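Local coordinates for endoglucanase family 5 (Clostridium acetobutylicum ATCC 824, PDB 6PZ7), which probably hydrolyses internal beta-1,4-glucan linkages of cellulose and related plant polysaccharides as a broad-specificity GH5_4 endoglucanase, at residues Val60-His65 and Ala96-His101; Ala77-Val82 and Ala129-Asp134. All coordinates share one frame; numbering follows the deposited sequence.

Contact 1 (Val60-His65 and Ala96-His101)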
loop_
_atom_site.group_PDB
_atom_site.type_symbol
_atom_site.label_atom_id
_atom_site.label_comp_id
_atom_site.label_asym_id
_atom_site.label_seq_id
_atom_site.Cartn_x
_atom_site.Cartn_y
_atom_site.Cartn_z
ATOM N N VAL A 60 4.715 -6.584 3.425
ATOM C CA VAL A 60 5.235 -7.784 4.083
ATOM C C VAL A 60 4.205 -8.894 3.992
ATOM O O VAL A 60 3.069 -8.732 4.456
ATOM C CB VAL A 60 5.616 -7.558 5.558
ATOM C CG1 VAL A 60 6.158 -8.856 6.170
ATOM C CG2 VAL A 60 6.643 -6.433 5.675
ATOM N N SER A 61 4.599 -10.020 3.410
ATOM C CA SER A 61 3.754 -11.213 3.377
ATOM C C SER A 61 4.166 -12.107 4.537
ATOM O O SER A 61 5.324 -12.527 4.616
ATOM C CB SER A 61 3.893 -11.939 2.041
ATOM O OG SER A 61 3.392 -11.114 0.984
ATOM N N TRP A 62 3.250 -12.320 5.464
ATOM C CA TRP A 62 3.580 -13.028 6.707
ATOM C C TRP A 62 3.377 -14.522 6.627
ATOM O O TRP A 62 3.989 -15.232 7.428
ATOM C CB TRP A 62 2.772 -12.417 7.847
ATOM C CG TRP A 62 3.059 -10.960 8.058
ATOM C CD1 TRP A 62 2.408 -9.920 7.442
ATOM C CD2 TRP A 62 4.089 -10.355 8.864
ATOM N NE1 TRP A 62 2.957 -8.714 7.837
ATOM C CE2 TRP A 62 3.993 -8.948 8.700
ATOM C CE3 TRP A 62 5.107 -10.865 9.678
ATOM C CZ2 TRP A 62 4.828 -8.062 9.346
ATOM C CZ3 TRP A 62 5.963 -9.974 10.328
ATOM C CH2 TRP A 62 5.819 -8.591 10.147
ATOM N N SER A 63 2.568 -14.994 5.675
ATOM C CA SER A 63 2.070 -16.370 5.656
ATOM C C SER A 63 3.158 -17.409 5.892
ATOM O O SER A 63 2.976 -18.336 6.694
ATOM C CB SER A 63 1.363 -16.615 4.318
ATOM O OG SER A 63 0.667 -17.849 4.314
ATOM N N SER A 64 4.265 -17.323 5.168
ATOM C CA SER A 64 5.355 -18.293 5.210
ATOM C C SER A 64 6.130 -18.262 6.515
ATOM O O SER A 64 7.038 -19.087 6.688
ATOM C CB SER A 64 6.366 -18.045 4.070
ATOM O OG SER A 64 5.753 -18.096 2.800
ATOM N N HIS A 65 5.843 -17.313 7.384
ATOM C CA HIS A 65 6.590 -17.061 8.607
ATOM C C HIS A 65 5.742 -17.221 9.853
ATOM O O HIS A 65 6.206 -16.856 10.938
ATOM C CB HIS A 65 7.176 -15.646 8.530
ATOM C CG HIS A 65 7.854 -15.371 7.238
ATOM N ND1 HIS A 65 9.072 -15.919 6.898
ATOM C CD2 HIS A 65 7.438 -14.678 6.156
ATOM C CE1 HIS A 65 9.396 -15.534 5.674
ATOM N NE2 HIS A 65 8.419 -14.788 5.197
ATOM N N ALA A 96 7.262 5.283 7.185
ATOM C CA ALA A 96 7.268 3.885 6.791
ATOM C C ALA A 96 5.845 3.363 6.945
ATOM O O ALA A 96 5.221 3.579 7.994
ATOM C CB ALA A 96 8.216 3.063 7.672
ATOM N N ILE A 97 5.324 2.667 5.932
ATOM C CA ILE A 97 4.042 1.957 6.015
ATOM C C ILE A 97 4.347 0.475 6.094
ATOM O O ILE A 97 4.988 -0.074 5.191
ATOM C CB ILE A 97 3.122 2.259 4.809
ATOM C CG1 ILE A 97 2.793 3.740 4.671
ATOM C CG2 ILE A 97 1.826 1.415 4.944
ATOM C CD1 ILE A 97 2.234 4.073 3.286
ATOM N N LEU A 98 3.924 -0.181 7.167
ATOM C CA LEU A 98 4.132 -1.608 7.385
ATOM C C LEU A 98 2.777 -2.291 7.308
ATOM O O LEU A 98 1.856 -1.900 8.037
ATOM C CB LEU A 98 4.773 -1.825 8.757
ATOM C CG LEU A 98 4.991 -3.269 9.159
ATOM C CD1 LEU A 98 5.993 -3.969 8.289
ATOM C CD2 LEU A 98 5.417 -3.386 10.607
ATOM N N ASN A 99 2.656 -3.314 6.464
ATOM C CA ASN A 99 1.340 -3.947 6.255
ATOM C C ASN A 99 1.363 -5.452 6.495
ATOM O O ASN A 99 2.363 -6.045 6.921
ATOM C CB ASN A 99 0.752 -3.602 4.882
ATOM C CG ASN A 99 1.348 -4.377 3.736
ATOM O OD1 ASN A 99 2.179 -5.252 3.928
ATOM N ND2 ASN A 99 0.898 -4.080 2.514
ATOM N N THR A 100 0.191 -6.080 6.248
ATOM C CA THR A 100 0.127 -7.456 5.776
ATOM C C THR A 100 -0.173 -7.413 4.283
ATOM O O THR A 100 -0.847 -6.498 3.805
ATOM C CB THR A 100 -0.926 -8.298 6.511
ATOM O OG1 THR A 100 -2.271 -7.883 6.172
ATOM C CG2 THR A 100 -0.765 -8.252 8.030
ATOM N N HIS A 101 0.346 -8.397 3.536
ATOM C CA HIS A 101 0.394 -8.293 2.070
ATOM C C HIS A 101 -0.251 -9.518 1.472
ATOM O O HIS A 101 -1.495 -9.649 1.533
ATOM C CB HIS A 101 1.753 -7.867 1.523
ATOM C CG HIS A 101 1.648 -7.177 0.214
ATOM N ND1 HIS A 101 1.332 -5.843 0.117
ATOM C CD2 HIS A 101 1.804 -7.643 -1.051
ATOM C CE1 HIS A 101 1.301 -5.528 -1.170
ATOM N NE2 HIS A 101 1.620 -6.594 -1.891
#
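Leu98 CD1 meets Val60 CG2 at 3.7 Å, an apolar touch on strand 95-99 of the barrel, and Leu98 also leans on Ile128 of helix 111-132. Asn99 comes next and binds the loop 60-65 twice. Its side-chain OD1 accepts the backbone N-H of Val60 at 2.9 Å, nearly straight at 165° although the donor is tilted from the carbonyl plane. Its backbone O takes the indole N-H of Trp62, NE1 to O 2.9 Å, on a lone pair in the carbonyl plane and close to the ring plane. The Asn99 CG sits between backbone N and carbonyl carbon (chi1 78°), which turns the amide toward Val60. The other end of that amide, ND2, donates in the imidazole plane to ND1 of His101, 3.0 Å away, and also binds Gln142 OE1, so both ends of the amide are held. Thr100 lays CG2 3.6 Å from Trp62 CD1, the two side chains crossing at about a right angle, while its hydroxyl bonds to Thr143 O. At His101, CB lies 3.3 Å from Val60 O and faces the Ser61 hydroxyl, whose own bonds go to Asp27 O and His102 N. Asp103 OD2 accepts from both His101 N and Trp62 N, tying the two backbones through one carboxylate. The chemistry implies a buried junction in which Asn99 joins strand, loop and imidazole: its backbone O helps to hold the indole of Trp62, and its ND2 helps to hold the ring of His101.

Contact 2 (Ala77-Val82 and Ala129-Asp134); sequences AWLNRV and ANRFKD
Asn80 OD1 is gripped by both terminal nitrogens of Arg131, with NH1 at 2.9 Å and NH2 at 3.1 Å from that one oxygen. The guanidinium approaches end-on, and the oxygen lies near its plane. NH1 donates within the carbonyl plane of the amide, whereas NH2 is tilted 34° from it; the amide and guanidinium planes stand 41° apart. Sharing one acceptor leaves both bonds clearly bent at the hydrogens. Arg131 leaves its helix with CG anti to the backbone N and then bends at chi2 (63°) and chi3, which brings the guanidinium across to helix 76-91. One face of the group rests on Leu79, whose CB is 3.7 Å from Arg131 NH2.

Beneath the polar pair the contact is apolar. Phe132 reaches toward the neighbouring helix, its CZ lying 4.0 Å from Val82 CG1, with the two side chains at about a right angle. Leu79 CD2 approaches Phe132 CE2 more loosely, at 4.3 Å. Phe132 also touches Leu98 of strand 95-99 and Leu139 and Phe141 of strand 139-142, and so packs between the two helices and these strands. Helices 76-91 and 111-132 thus pack side by side over the parallel strands, as successive outer helices do in the (beta/alpha)8 TIM barrel.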
loop_
_atom_site.group_PDB
_atom_site.type_symbol
_atom_site.label_atom_id
_atom_site.label_comp_id
_atom_site.label_asym_id
_atom_site.label_seq_id
_atom_site.Cartn_x
_atom_site.Cartn_y
_atom_site.Cartn_z
ATOM N N ALA A 77 13.276 -14.471 13.579
ATOM C CA ALA A 77 14.255 -13.970 12.626
ATOM C C ALA A 77 13.589 -13.160 11.527
ATOM O O ALA A 77 14.190 -12.227 10.990
ATOM C CB ALA A 77 15.022 -15.134 12.008
ATOM N N TRP A 78 12.381 -13.520 11.125
ATOM C CA TRP A 78 11.662 -12.731 10.134
ATOM C C TRP A 78 11.303 -11.374 10.700
ATOM O O TRP A 78 11.502 -10.348 10.030
ATOM C CB TRP A 78 10.423 -13.487 9.671
ATOM C CG TRP A 78 9.606 -12.771 8.619
ATOM C CD1 TRP A 78 8.376 -12.228 8.783
ATOM C CD2 TRP A 78 9.965 -12.519 7.257
ATOM N NE1 TRP A 78 7.929 -11.672 7.619
ATOM C CE2 TRP A 78 8.885 -11.843 6.652
ATOM C CE3 TRP A 78 11.089 -12.831 6.488
ATOM C CZ2 TRP A 78 8.900 -11.481 5.307
ATOM C CZ3 TRP A 78 11.098 -12.459 5.145
ATOM C CH2 TRP A 78 10.008 -11.791 4.574
ATOM N N LEU A 79 10.740 -11.329 11.910
ATOM C CA LEU A 79 10.446 -10.041 12.523
ATOM C C LEU A 79 11.696 -9.190 12.632
ATOM O O LEU A 79 11.650 -7.969 12.432
ATOM C CB LEU A 79 9.815 -10.223 13.897
ATOM C CG LEU A 79 8.313 -10.421 13.953
ATOM C CD1 LEU A 79 7.922 -10.917 15.337
ATOM C CD2 LEU A 79 7.550 -9.163 13.586
ATOM N N ASN A 80 12.820 -9.797 12.985
ATOM C CA ASN A 80 14.058 -9.047 13.114
ATOM C C ASN A 80 14.454 -8.419 11.775
ATOM O O ASN A 80 14.869 -7.246 11.718
ATOM C CB ASN A 80 15.206 -9.946 13.602
ATOM C CG ASN A 80 15.079 -10.344 15.057
ATOM O OD1 ASN A 80 14.316 -9.767 15.827
ATOM N ND2 ASN A 80 15.856 -11.333 15.440
ATOM N N ARG A 81 14.301 -9.178 10.676
ATOM C CA ARG A 81 14.613 -8.640 9.345
ATOM C C ARG A 81 13.656 -7.538 8.942
ATOM O O ARG A 81 14.085 -6.487 8.428
ATOM C CB ARG A 81 14.635 -9.754 8.299
ATOM C CG ARG A 81 14.941 -9.246 6.896
ATOM C CD ARG A 81 16.257 -8.466 6.824
ATOM N NE ARG A 81 16.402 -7.926 5.465
ATOM C CZ ARG A 81 17.180 -6.894 5.151
ATOM N NH1 ARG A 81 17.939 -6.284 6.043
ATOM N NH2 ARG A 81 17.155 -6.437 3.902
ATOM N N VAL A 82 12.366 -7.720 9.194
ATOM C CA VAL A 82 11.399 -6.669 8.895
ATOM C C VAL A 82 11.789 -5.397 9.641
ATOM O O VAL A 82 11.752 -4.292 9.080
ATOM C CB VAL A 82 9.967 -7.125 9.250
ATOM C CG1 VAL A 82 8.987 -6.003 9.090
ATOM C CG2 VAL A 82 9.534 -8.306 8.366
ATOM N N ALA A 129 2.200 -5.701 16.092
ATOM C CA ALA A 129 2.006 -4.453 16.818
ATOM C C ALA A 129 2.887 -4.398 18.055
ATOM O O ALA A 129 3.511 -3.359 18.338
ATOM C CB ALA A 129 0.533 -4.282 17.168
ATOM N N ASN A 130 2.985 -5.499 18.801
ATOM C CA ASN A 130 3.837 -5.507 19.985
ATOM C C ASN A 130 5.287 -5.205 19.630
ATOM O O ASN A 130 5.954 -4.418 20.320
ATOM C CB ASN A 130 3.688 -6.860 20.693
ATOM C CG ASN A 130 4.616 -7.019 21.883
ATOM O OD1 ASN A 130 5.561 -7.814 21.860
ATOM N ND2 ASN A 130 4.371 -6.251 22.908
ATOM N N ARG A 131 5.799 -5.827 18.560
ATOM C CA ARG A 131 7.195 -5.623 18.198
ATOM C C ARG A 131 7.472 -4.165 17.856
ATOM O O ARG A 131 8.557 -3.639 18.163
ATOM C CB ARG A 131 7.584 -6.528 17.024
ATOM C CG ARG A 131 8.953 -6.212 16.430
ATOM C CD ARG A 131 10.086 -6.429 17.439
ATOM N NE ARG A 131 10.394 -7.852 17.580
ATOM C CZ ARG A 131 11.395 -8.481 16.955
ATOM N NH1 ARG A 131 12.208 -7.825 16.130
ATOM N NH2 ARG A 131 11.569 -9.784 17.157
ATOM N N PHE A 132 6.516 -3.494 17.214
ATOM C CA PHE A 132 6.721 -2.152 16.679
ATOM C C PHE A 132 6.062 -1.050 17.508
ATOM O O PHE A 132 5.994 0.100 17.064
ATOM C CB PHE A 132 6.249 -2.132 15.212
ATOM C CG PHE A 132 7.159 -2.909 14.289
ATOM C CD1 PHE A 132 8.300 -2.298 13.786
ATOM C CD2 PHE A 132 6.918 -4.225 13.990
ATOM C CE1 PHE A 132 9.188 -3.015 13.001
ATOM C CE2 PHE A 132 7.781 -4.933 13.176
ATOM C CZ PHE A 132 8.944 -4.322 12.708
ATOM N N LYS A 133 5.696 -1.345 18.749
ATOM C CA LYS A 133 4.829 -0.455 19.518
ATOM C C LYS A 133 5.496 0.862 19.900
ATOM O O LYS A 133 4.787 1.860 20.134
ATOM C CB LYS A 133 4.332 -1.160 20.791
ATOM C CG LYS A 133 5.398 -1.415 21.838
ATOM C CD LYS A 133 4.941 -2.432 22.893
ATOM C CE LYS A 133 3.715 -1.945 23.634
ATOM N NZ LYS A 133 3.194 -2.986 24.574
ATOM N N ASP A 134 6.824 0.892 20.009
ATOM C CA ASP A 134 7.501 2.074 20.526
ATOM C C ASP A 134 7.916 3.081 19.459
ATOM O O ASP A 134 8.422 4.156 19.790
ATOM C CB ASP A 134 8.718 1.696 21.360
ATOM C CG ASP A 134 8.368 1.050 22.691
ATOM O OD1 ASP A 134 7.252 1.227 23.210
ATOM O OD2 ASP A 134 9.275 0.401 23.233
#

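In the fold
Contacts 1 and 2 have centres about 11 Å apart and touch directly. Trp78 of the 77-82 segment is the main bridge: its CE2 lies 3.2 Å from His65 CD2, where the rings stack, while its NE1 is 3.6 Å from Trp62 CE3, with those ring planes at about 90°. Deeper in, Leu98 CD1 and Val82 CG1 meet at 3.7 Å, joining strand to helix. Along the chain, strand 95-99 runs between helices 76-91 and 111-132, so the contacts interlock across successive strands and helices of the barrel. Contact 1 lies at the C-terminal strand end, the side where family 5 active sites open; contact 2 belongs to the outer helical layer.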